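Local coordinates for MsStt7d protein (Micromonas, PDB 4IX3) that probably transfers phosphate from ATP to other proteins, this chain being the catalytic kinase domain of an algal homolog of the state transition kinase Stt7, at residues Pro14-Pro18 / Lys19-Val23; Arg158-Cys162 / Gly163-Arg167; Arg214-Ala218 / Asp219-Leu223. All blocks are in the same frame, centred on the assembly; numbering follows the deposited sequence. Where two conformers were deposited one is given.

Contact 1: Pro14-Pro18 / Lys19-Val23; sequences PGVEP and KDIRV
One water molecule ties Asp20 to the backbone of Glu17 and Gly15: it donates to Asp20 OD2 at 2.6 Å and to Gly15 O, and accepts from Glu17 N. A small carboxylate suits this place, since a short side chain can reach the water while its own backbone closes the turn. Asp20 N donates to Glu17 O at 2.9 Å, and Ile21 N to Pro18 O at 3.0 Å. Proline fits the start of this 3-10 turn, where its N has no hydrogen to offer and its ring holds phi near -54°. Glu17 and Lys19 extend the same way, side by side. The lysine chain bends at its last two torsions (chi3 -128°, chi4 -54°), bringing NZ to Glu17 OE2 at 3.3 Å, from above the carboxylate plane. Asp20 OD1 lies at a long 3.6 Å from the same Lys19 NZ; the ammonium thus probably eases the repulsion between the two acids. On the inner side, branched residues suit an apolar setting: Val16 CG1 meets Ile21 CD1 at 3.9 Å. Both side chains pack on Phe41 of strand 34-41 and Ile88 of strand 84-90, and the turn leads into strand 21-23, which pairs antiparallel with strand 34-41 in the N-lobe sheet.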
ATOM      1  N   PRO B  14       5.613  28.032  -7.714  1.00 16.05           N
ATOM      2  CA  PRO B  14       5.907  29.014  -8.761  1.00 16.92           C
ATOM      3  C   PRO B  14       6.781  28.429  -9.863  1.00 19.42           C
ATOM      4  O   PRO B  14       7.768  27.740  -9.569  1.00 21.84           O
ATOM      5  CB  PRO B  14       6.613  30.136  -7.993  1.00 20.27           C
ATOM      6  CG  PRO B  14       6.012  30.055  -6.640  1.00 19.87           C
ATOM      7  CD  PRO B  14       5.822  28.585  -6.365  1.00 17.30           C
ATOM      8  N   GLY B  15       6.361  28.593 -11.112  1.00 20.28           N
ATOM      9  CA  GLY B  15       7.143  28.060 -12.223  1.00 21.21           C
ATOM     10  C   GLY B  15       6.763  26.644 -12.630  1.00 20.96           C
ATOM     11  O   GLY B  15       7.320  26.138 -13.617  1.00 25.13           O
ATOM     12  N   VAL B  16       5.803  26.019 -11.932  1.00 17.27           N
ATOM     13  CA  VAL B  16       5.395  24.660 -12.266  1.00 15.30           C
ATOM     14  C   VAL B  16       3.889  24.720 -12.559  1.00 16.94           C
ATOM     15  O   VAL B  16       3.068  24.825 -11.647  1.00 18.25           O
ATOM     16  CB  VAL B  16       5.699  23.661 -11.132  1.00 15.15           C
ATOM     17  CG1 VAL B  16       5.245  22.255 -11.519  1.00 18.11           C
ATOM     18  CG2 VAL B  16       7.197  23.686 -10.866  1.00 20.51           C
ATOM     19  N   GLU B  17       3.520  24.627 -13.834  1.00 17.70           N
ATOM     20  CA  GLU B  17       2.115  24.642 -14.249  1.00 17.71           C
ATOM     21  C   GLU B  17       1.689  23.268 -14.747  1.00 15.54           C
ATOM     22  O   GLU B  17       2.438  22.597 -15.456  1.00 17.15           O
ATOM     23  CB  GLU B  17       1.910  25.711 -15.342  1.00 20.29           C
ATOM     24  CG  GLU B  17       2.092  27.118 -14.768  1.00 26.25           C
ATOM     25  CD  GLU B  17       2.265  28.195 -15.813  1.00 38.15           C
ATOM     26  OE1 GLU B  17       3.050  29.132 -15.540  1.00 53.76           O
ATOM     27  OE2 GLU B  17       1.604  28.123 -16.877  1.00 49.55           O
ATOM     28  N   PRO B  18       0.453  22.844 -14.409  1.00 16.59           N
ATOM     29  CA  PRO B  18       0.013  21.527 -14.879  1.00 16.91           C
ATOM     30  C   PRO B  18       0.125  21.308 -16.387  1.00 15.98           C
ATOM     31  O   PRO B  18       0.494  20.201 -16.845  1.00 17.79           O
ATOM     32  CB  PRO B  18      -1.435  21.399 -14.366  1.00 19.47           C
ATOM     33  CG  PRO B  18      -1.712  22.560 -13.469  1.00 21.07           C
ATOM     34  CD  PRO B  18      -0.523  23.512 -13.522  1.00 18.35           C
ATOM     35  N   LYS B  19      -0.138  22.362 -17.163  1.00 18.18           N
ATOM     36  CA  LYS B  19      -0.048  22.254 -18.625  1.00 22.01           C
ATOM     37  C   LYS B  19       1.356  21.848 -19.122  1.00 21.22           C
ATOM     38  O   LYS B  19       1.504  21.276 -20.195  1.00 24.22           O
ATOM     39  CB  LYS B  19      -0.519  23.547 -19.313  1.00 22.98           C
ATOM     40  CG  LYS B  19       0.410  24.734 -19.091  1.00 24.29           C
ATOM     41  CD  LYS B  19      -0.171  26.056 -19.604  1.00 34.77           C
ATOM     42  CE  LYS B  19       0.784  26.801 -20.519  1.00 45.54           C
ATOM     43  NZ  LYS B  19       2.146  27.038 -19.938  1.00 71.46           N
ATOM     44  N   ASP B  20       2.366  22.013 -18.272  1.00 18.09           N
ATOM     45  CA  ASP B  20       3.741  21.714 -18.675  1.00 18.77           C
ATOM     46  C   ASP B  20       4.189  20.303 -18.256  1.00 17.64           C
ATOM     47  O   ASP B  20       5.355  19.921 -18.413  1.00 18.31           O
ATOM     48  CB  ASP B  20       4.682  22.796 -18.158  1.00 20.51           C
ATOM     49  CG  ASP B  20       4.552  24.099 -18.942  1.00 22.33           C
ATOM     50  OD1 ASP B  20       4.241  24.105 -20.175  1.00 25.86           O
ATOM     51  OD2 ASP B  20       4.730  25.126 -18.272  1.00 26.08           O
ATOM     52  N   ILE B  21       3.264  19.518 -17.706  1.00 15.38           N
ATOM     53  CA  ILE B  21       3.612  18.189 -17.185  1.00 15.15           C
ATOM     54  C   ILE B  21       2.833  17.200 -18.043  1.00 17.00           C
ATOM     55  O   ILE B  21       1.592  17.244 -18.121  1.00 18.73           O
ATOM     56  CB  ILE B  21       3.285  18.036 -15.678  1.00 14.31           C
ATOM     57  CG1 ILE B  21       4.202  18.999 -14.880  1.00 15.30           C
ATOM     58  CG2 ILE B  21       3.526  16.594 -15.221  1.00 15.02           C
ATOM     59  CD1 ILE B  21       3.739  19.294 -13.476  1.00 16.08           C
ATOM     60  N   ARG B  22       3.568  16.210 -18.531  1.00 17.17           N
ATOM     61  CA  ARG B  22       3.007  15.050 -19.177  1.00 16.88           C
ATOM     62  C   ARG B  22       3.337  13.851 -18.301  1.00 16.12           C
ATOM     63  O   ARG B  22       4.503  13.618 -17.970  1.00 18.14           O
ATOM     64  CB  ARG B  22       3.569  14.856 -20.591  1.00 18.18           C
ATOM     65  CG  ARG B  22       2.965  13.672 -21.308  1.00 26.63           C
ATOM     66  CD  ARG B  22       3.319  13.690 -22.782  1.00 30.91           C
ATOM     67  NE  ARG B  22       4.751  13.526 -22.985  1.00 36.23           N
ATOM     68  CZ  ARG B  22       5.360  12.343 -23.015  1.00 38.21           C
ATOM     69  NH1 ARG B  22       4.655  11.237 -22.790  1.00 39.12           N
ATOM     70  NH2 ARG B  22       6.667  12.267 -23.263  1.00 46.02           N
ATOM     71  N   VAL B  23       2.313  13.089 -17.946  1.00 17.60           N
ATOM     72  CA  VAL B  23       2.466  11.907 -17.099  1.00 18.57           C
ATOM     73  C   VAL B  23       2.470  10.677 -17.993  1.00 20.04           C
ATOM     74  O   VAL B  23       1.673  10.563 -18.938  1.00 23.95           O
ATOM     75  CB  VAL B  23       1.471  11.886 -15.906  1.00 20.90           C
ATOM     76  CG1 VAL B  23       0.025  12.038 -16.340  1.00 25.35           C
ATOM     77  CG2 VAL B  23       1.666  10.617 -15.076  1.00 22.60           C
TER
HETATM   78  O   HOH W   1       5.502  25.078 -15.807  1.00 25.00           O

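Contact 2: Arg158-Cys162 / Gly163-Arg167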
ATOM      1  N   ARG B 158      23.682  13.631   7.468  1.00 11.83           N
ATOM      2  CA  ARG B 158      23.137  14.980   7.227  1.00 11.50           C
ATOM      3  C   ARG B 158      21.623  15.039   7.453  1.00 11.86           C
ATOM      4  O   ARG B 158      21.105  16.022   8.029  1.00 13.77           O
ATOM      5  CB  ARG B 158      23.453  15.370   5.780  1.00 12.79           C
ATOM      6  CG  ARG B 158      24.924  15.699   5.577  1.00 16.87           C
ATOM      7  CD  ARG B 158      25.273  15.952   4.097  1.00 18.31           C
ATOM      8  NE  ARG B 158      24.580  17.159   3.658  1.00 19.52           N
ATOM      9  CZ  ARG B 158      24.207  17.413   2.409  1.00 19.16           C
ATOM     10  NH1 ARG B 158      24.397  16.513   1.442  1.00 24.61           N
ATOM     11  NH2 ARG B 158      23.634  18.575   2.128  1.00 24.00           N
ATOM     12  N   LEU B 159      20.864  13.989   7.090  1.00 11.20           N
ATOM     13  CA  LEU B 159      19.432  13.947   7.418  1.00 10.90           C
ATOM     14  C   LEU B 159      19.202  13.972   8.919  1.00 11.61           C
ATOM     15  O   LEU B 159      18.418  14.773   9.464  1.00 12.19           O
ATOM     16  CB  LEU B 159      18.773  12.733   6.768  1.00 11.38           C
ATOM     17  CG  LEU B 159      18.660  12.860   5.249  1.00 10.53           C
ATOM     18  CD1 LEU B 159      18.321  11.540   4.580  1.00 13.48           C
ATOM     19  CD2 LEU B 159      17.636  13.898   4.789  1.00 13.30           C
ATOM     20  N   HIS B 160      19.957  13.121   9.621  1.00 11.24           N
ATOM     21  CA  HIS B 160      19.783  13.070  11.062  1.00 12.71           C
ATOM     22  C   HIS B 160      20.099  14.389  11.754  1.00 13.38           C
ATOM     23  O   HIS B 160      19.431  14.787  12.726  1.00 14.46           O
ATOM     24  CB  HIS B 160      20.593  11.941  11.708  1.00 12.26           C
ATOM     25  CG  HIS B 160      20.232  10.591  11.167  1.00 12.49           C
ATOM     26  ND1 HIS B 160      21.053   9.509  11.240  1.00 13.03           N
ATOM     27  CD2 HIS B 160      19.096  10.180  10.500  1.00 11.03           C
ATOM     28  CE1 HIS B 160      20.470   8.454  10.645  1.00 12.25           C
ATOM     29  NE2 HIS B 160      19.269   8.846  10.182  1.00 11.65           N
ATOM     30  N   GLU B 161      21.123  15.083  11.259  1.00 14.05           N
ATOM     31  CA  GLU B 161      21.553  16.377  11.789  1.00 17.09           C
ATOM     32  C   GLU B 161      20.426  17.420  11.713  1.00 16.33           C
ATOM     33  O   GLU B 161      20.342  18.320  12.537  1.00 19.49           O
ATOM     34  CB  GLU B 161      22.817  16.844  11.026  1.00 19.92           C
ATOM     35  CG  GLU B 161      23.569  18.065  11.536  1.00 28.16           C
ATOM     36  CD  GLU B 161      24.724  18.449  10.598  1.00 38.64           C
ATOM     37  OE1 GLU B 161      25.206  17.610   9.784  1.00 46.22           O
ATOM     38  OE2 GLU B 161      25.142  19.622  10.637  1.00 61.68           O
ATOM     39  N   CYS B 162      19.565  17.300  10.718  1.00 14.03           N
ATOM     40  CA  CYS B 162      18.442  18.221  10.624  0.50 16.06           C
ATOM     41  C   CYS B 162      17.141  17.596  11.078  1.00 15.12           C
ATOM     42  O   CYS B 162      16.054  18.135  10.815  1.00 16.46           O
ATOM     43  CB  CYS B 162      18.336  18.860   9.247  0.50 17.11           C
ATOM     44  SG  CYS B 162      17.748  17.760   7.944  0.50 12.30           S
ATOM     45  N   GLY B 163      17.245  16.508  11.840  1.00 14.60           N
ATOM     46  CA  GLY B 163      16.104  15.918  12.527  1.00 16.48           C
ATOM     47  C   GLY B 163      15.299  14.891  11.745  1.00 13.19           C
ATOM     48  O   GLY B 163      14.280  14.439  12.241  1.00 16.24           O
ATOM     49  N   VAL B 164      15.713  14.524  10.551  1.00 13.05           N
ATOM     50  CA  VAL B 164      14.964  13.596   9.727  1.00 11.32           C
ATOM     51  C   VAL B 164      15.475  12.180   9.858  1.00 11.28           C
ATOM     52  O   VAL B 164      16.697  11.963   9.705  1.00 11.84           O
ATOM     53  CB  VAL B 164      15.009  14.061   8.252  1.00 12.46           C
ATOM     54  CG1 VAL B 164      14.298  13.058   7.335  1.00 12.68           C
ATOM     55  CG2 VAL B 164      14.373  15.463   8.140  1.00 15.16           C
ATOM     56  N   VAL B 165      14.572  11.252  10.131  1.00 12.27           N
ATOM     57  CA  VAL B 165      14.864   9.822  10.051  1.00 11.99           C
ATOM     58  C   VAL B 165      14.142   9.265   8.839  1.00 10.76           C
ATOM     59  O   VAL B 165      12.920   9.485   8.716  1.00 12.24           O
ATOM     60  CB  VAL B 165      14.501   9.079  11.352  1.00 12.40           C
ATOM     61  CG1 VAL B 165      14.716   7.573  11.243  1.00 12.45           C
ATOM     62  CG2 VAL B 165      15.293   9.686  12.493  1.00 14.97           C
ATOM     63  N   HIS B 166      14.859   8.607   7.942  1.00 10.68           N
ATOM     64  CA  HIS B 166      14.282   8.276   6.630  1.00 10.46           C
ATOM     65  C   HIS B 166      13.263   7.136   6.797  1.00 10.83           C
ATOM     66  O   HIS B 166      12.174   7.179   6.200  1.00 11.78           O
ATOM     67  CB  HIS B 166      15.445   7.894   5.684  1.00 11.24           C
ATOM     68  CG  HIS B 166      14.984   7.458   4.346  1.00 10.42           C
ATOM     69  ND1 HIS B 166      15.093   8.178   3.187  1.00 13.66           N
ATOM     70  CD2 HIS B 166      14.347   6.280   4.024  1.00  8.92           C
ATOM     71  CE1 HIS B 166      14.546   7.467   2.171  1.00  8.17           C
ATOM     72  NE2 HIS B 166      14.120   6.288   2.703  1.00 13.55           N
ATOM     73  N   ARG B 167      13.631   6.121   7.571  1.00 11.55           N
ATOM     74  CA  ARG B 167      12.722   5.028   7.893  1.00 11.58           C
ATOM     75  C   ARG B 167      12.643   3.917   6.842  1.00 11.35           C
ATOM     76  O   ARG B 167      12.222   2.804   7.157  1.00 14.16           O
ATOM     77  CB  ARG B 167      11.318   5.574   8.174  1.00 13.13           C
ATOM     78  CG  ARG B 167      10.737   5.132   9.508  1.00 14.10           C
ATOM     79  CD  ARG B 167       9.234   4.925   9.414  1.00 23.74           C
ATOM     80  NE  ARG B 167       8.525   5.553  10.524  1.00 35.95           N
ATOM     81  CZ  ARG B 167       8.052   4.894  11.578  1.00 24.88           C
ATOM     82  NH1 ARG B 167       8.210   3.580  11.666  1.00 33.68           N
ATOM     83  NH2 ARG B 167       7.419   5.547  12.541  1.00 28.72           N
TER
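His160, in the last turn of helix 141-161, turns the edge of its ring to the carbonyl of Val164. Its CB leaves the helix pointing away from the residues that follow, and with CG anti to the carbonyl carbon (chi1 -59°) the imidazole turns back. CG is 4.1 Å from Val164 O; CD2 comes to 3.1 Å from the same Val164 O, which lies at the ring edge, in its plane. Obliquely to the ring sits Val165 CA, 4.3 Å from His160 CD2. At the tip NE2 is hydrogen-bonded to Asp249 OD2, which also receives His166 N. The helix itself ends in a Schellman motif: Val164 N donates to Leu159 O at 2.9 Å, and Gly163 N to His160 O at 2.9 Å. Gly163 suits the C-prime place, since at phi 88° a CB would press against Cys162 O. Leu159 and Val164 are apolar residues fit for the buried side, CB to CB at 4.3 Å, and both pack on helix 59-76, Leu159 on Val73 and Val164 on Val69 and His72. The chain then runs on toward Asp168, a magnesium ligand, in the stretch corresponding to the kinase catalytic loop. With NE2 bound to a carboxylate and the ring edge facing a carbonyl oxygen, the imidazole is probably held in its rotation and would probably be polarised by both oxygens.

Contact 3: Arg214-Ala218 / Asp219-Leu223; sequences RYAKA and DELYL
Lys217 NZ is gripped by two acids two and three residues further on, the tight part of this contact. Its chain runs extended to CE and bends only at the last torsion (chi4 -91°), which swings NZ to Asp219 OD1 at 2.6 Å and Glu220 OE2 at 2.9 Å; Ala321 O adds a weak hydrogen bond. The aspartate offers its syn lone pair, whereas the glutamate oxygen is met from above the carboxylate plane. Asp219, third residue of the type I turn, is short enough to lie alongside the lysine; the longer Glu220 crosses it obliquely. The turn closes with Glu220 N donating to Lys217 O at 2.9 Å. Leu221 is packed closely too, its CD2 reaching Ala216 CB at 3.8 Å, a methyl small enough to admit it. With an alanine at Lys217, the Asp219 carboxylate is likely to lose its charged partner and turn more freely, while Glu220 would keep Arg326. The looser side is the corner, where Ala218 is exposed, as is Asp219 despite its held OD1; a water accepts weakly from Lys217 N and donates to Glu220 O. The salt bridge from Glu220 OE1 to Arg326 is consistent with the glutamate-arginine pair that holds the end of a kinase activation segment. Leu221 packs on Met57 of the second subunit, while Ala216 touches Phe248 and Lys217 touches Trp251, so the turn rests on helix 246-261.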
ATOM      1  N   ARG B 214      12.142  -6.538   5.791  1.00 13.94           N
ATOM      2  CA  ARG B 214      13.440  -7.021   5.354  1.00 14.11           C
ATOM      3  C   ARG B 214      14.590  -6.142   5.869  1.00 15.15           C
ATOM      4  O   ARG B 214      15.733  -6.634   5.959  1.00 14.60           O
ATOM      5  CB  ARG B 214      13.487  -7.045   3.828  1.00 13.52           C
ATOM      6  CG  ARG B 214      12.452  -7.976   3.184  1.00 14.66           C
ATOM      7  CD  ARG B 214      12.463  -7.861   1.678  1.00 15.64           C
ATOM      8  NE  ARG B 214      12.004  -6.512   1.337  1.00 14.66           N
ATOM      9  CZ  ARG B 214      12.079  -5.981   0.126  1.00 14.74           C
ATOM     10  NH1 ARG B 214      12.544  -6.698  -0.881  1.00 17.83           N
ATOM     11  NH2 ARG B 214      11.715  -4.698  -0.044  1.00 16.62           N
ATOM     12  N   TYR B 215      14.294  -4.876   6.159  1.00 12.87           N
ATOM     13  CA  TYR B 215      15.293  -3.861   6.480  1.00 11.53           C
ATOM     14  C   TYR B 215      15.054  -3.245   7.834  1.00 13.16           C
ATOM     15  O   TYR B 215      15.653  -2.230   8.172  1.00 14.29           O
ATOM     16  CB  TYR B 215      15.325  -2.791   5.389  1.00 11.31           C
ATOM     17  CG  TYR B 215      15.742  -3.389   4.053  1.00  9.76           C
ATOM     18  CD1 TYR B 215      17.113  -3.606   3.781  1.00 11.03           C
ATOM     19  CD2 TYR B 215      14.806  -3.831   3.099  1.00 11.48           C
ATOM     20  CE1 TYR B 215      17.513  -4.183   2.605  1.00 11.55           C
ATOM     21  CE2 TYR B 215      15.203  -4.427   1.931  1.00 10.35           C
ATOM     22  CZ  TYR B 215      16.574  -4.601   1.663  1.00 10.69           C
ATOM     23  OH  TYR B 215      16.958  -5.229   0.508  1.00 12.38           O
ATOM     24  N   ALA B 216      14.274  -3.928   8.675  1.00 16.72           N
ATOM     25  CA  ALA B 216      14.028  -3.471  10.041  1.00 18.38           C
ATOM     26  C   ALA B 216      14.154  -4.696  10.952  1.00 19.41           C
ATOM     27  O   ALA B 216      13.657  -5.788  10.625  1.00 19.52           O
ATOM     28  CB  ALA B 216      12.612  -2.875  10.145  1.00 18.77           C
ATOM     29  N   LYS B 217      14.931  -4.541  12.027  1.00 18.35           N
ATOM     30  CA  LYS B 217      15.052  -5.579  13.056  1.00 20.57           C
ATOM     31  C   LYS B 217      13.647  -5.997  13.510  1.00 18.64           C
ATOM     32  O   LYS B 217      12.776  -5.140  13.722  1.00 19.77           O
ATOM     33  CB  LYS B 217      15.908  -5.050  14.226  1.00 19.84           C
ATOM     34  CG  LYS B 217      16.108  -6.022  15.382  1.00 22.71           C
ATOM     35  CD  LYS B 217      17.222  -5.573  16.323  1.00 25.12           C
ATOM     36  CE  LYS B 217      17.375  -6.569  17.455  1.00 24.82           C
ATOM     37  NZ  LYS B 217      16.492  -6.091  18.561  1.00 30.81           N
ATOM     38  N   ALA B 218      13.407  -7.301  13.646  1.00 21.16           N
ATOM     39  CA  ALA B 218      12.035  -7.793  13.745  1.00 19.72           C
ATOM     40  C   ALA B 218      11.301  -7.238  14.966  1.00 23.57           C
ATOM     41  O   ALA B 218      10.082  -7.076  14.953  1.00 25.60           O
ATOM     42  CB  ALA B 218      11.989  -9.308  13.737  1.00 23.98           C
ATOM     43  N   ASP B 219      12.021  -6.961  16.045  1.00 21.69           N
ATOM     44  CA  ASP B 219      11.369  -6.446  17.240  1.00 23.09           C
ATOM     45  C   ASP B 219      11.553  -4.935  17.448  1.00 21.53           C
ATOM     46  O   ASP B 219      11.345  -4.432  18.555  1.00 24.18           O
ATOM     47  CB  ASP B 219      11.820  -7.227  18.468  1.00 25.11           C
ATOM     48  CG  ASP B 219      13.262  -6.949  18.829  1.00 24.25           C
ATOM     49  OD1 ASP B 219      14.024  -6.428  17.973  1.00 26.53           O
ATOM     50  OD2 ASP B 219      13.657  -7.394  19.929  1.00 32.83           O
ATOM     51  N   GLU B 220      11.958  -4.238  16.381  1.00 18.98           N
ATOM     52  CA  GLU B 220      12.130  -2.777  16.408  1.00 18.25           C
ATOM     53  C   GLU B 220      11.556  -2.213  15.112  1.00 21.15           C
ATOM     54  O   GLU B 220      12.262  -1.607  14.296  1.00 22.46           O
ATOM     55  CB  GLU B 220      13.584  -2.356  16.565  1.00 20.16           C
ATOM     56  CG  GLU B 220      14.152  -2.902  17.860  1.00 20.80           C
ATOM     57  CD  GLU B 220      15.609  -2.559  18.095  1.00 25.83           C
ATOM     58  OE1 GLU B 220      16.178  -1.713  17.356  1.00 26.09           O
ATOM     59  OE2 GLU B 220      16.181  -3.199  19.010  1.00 30.00           O
ATOM     60  N   LEU B 221      10.234  -2.314  15.001  1.00 21.72           N
ATOM     61  CA  LEU B 221       9.482  -1.770  13.873  1.00 24.22           C
ATOM     62  C   LEU B 221       9.070  -0.302  14.102  1.00 23.15           C
ATOM     63  O   LEU B 221       8.358   0.296  13.295  1.00 31.55           O
ATOM     64  CB  LEU B 221       8.296  -2.691  13.527  1.00 24.31           C
ATOM     65  CG  LEU B 221       8.728  -4.132  13.275  1.00 27.77           C
ATOM     66  CD1 LEU B 221       7.451  -4.934  13.049  1.00 30.17           C
ATOM     67  CD2 LEU B 221       9.746  -4.282  12.147  1.00 29.06           C
ATOM     68  N   TYR B 222       9.544   0.299  15.181  1.00 22.61           N
ATOM     69  CA  TYR B 222       9.173   1.645  15.611  1.00 22.35           C
ATOM     70  C   TYR B 222      10.355   2.624  15.536  1.00 22.84           C
ATOM     71  O   TYR B 222      11.518   2.203  15.494  1.00 21.28           O
ATOM     72  CB  TYR B 222       8.702   1.596  17.075  1.00 25.62           C
ATOM     73  CG  TYR B 222       9.736   0.989  18.045  1.00 23.46           C
ATOM     74  CD1 TYR B 222      10.825   1.746  18.517  1.00 25.15           C
ATOM     75  CD2 TYR B 222       9.641  -0.348  18.443  1.00 23.14           C
ATOM     76  CE1 TYR B 222      11.784   1.187  19.354  1.00 24.22           C
ATOM     77  CE2 TYR B 222      10.588  -0.908  19.295  1.00 21.23           C
ATOM     78  CZ  TYR B 222      11.649  -0.143  19.736  1.00 23.79           C
ATOM     79  OH  TYR B 222      12.537  -0.767  20.587  1.00 25.77           O
ATOM     80  N   LEU B 223      10.072   3.924  15.631  1.00 23.76           N
ATOM     81  CA  LEU B 223      11.072   4.950  15.920  1.00 22.63           C
ATOM     82  C   LEU B 223      11.126   5.250  17.406  1.00 23.38           C
ATOM     83  O   LEU B 223      12.211   5.283  17.995  1.00 23.36           O
ATOM     84  CB  LEU B 223      10.850   6.236  15.110  1.00 20.85           C
ATOM     85  CG  LEU B 223      10.997   6.085  13.597  1.00 19.71           C
ATOM     86  CD1 LEU B 223      10.870   7.434  12.917  1.00 18.58           C
ATOM     87  CD2 LEU B 223      12.338   5.457  13.225  1.00 18.45           C
TER
HETATM   88  O   HOH W   2      14.826  -1.805  13.015  1.00 19.40           O

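In the fold
From the N terminus the three contacts come in series, none nested in or crossing another, and each closes only a local turn. Contact 1 turns the incoming chain into strand 21-23, which joins the N-lobe sheet beside strand 34-41, its centre about 39 Å from that of contact 3 on the opposite side of the chain's centre. Contact 2 ends helix 141-161 and starts strand 164-165, which pairs with strand 193-194. Contact 3 lies in the loop beyond that partner strand, its centre about 17 Å from that of contact 2. These two touch: Val165 CG1 packs 3.7 Å from Leu223 CD2, joining the catalytic-loop region to the later loop.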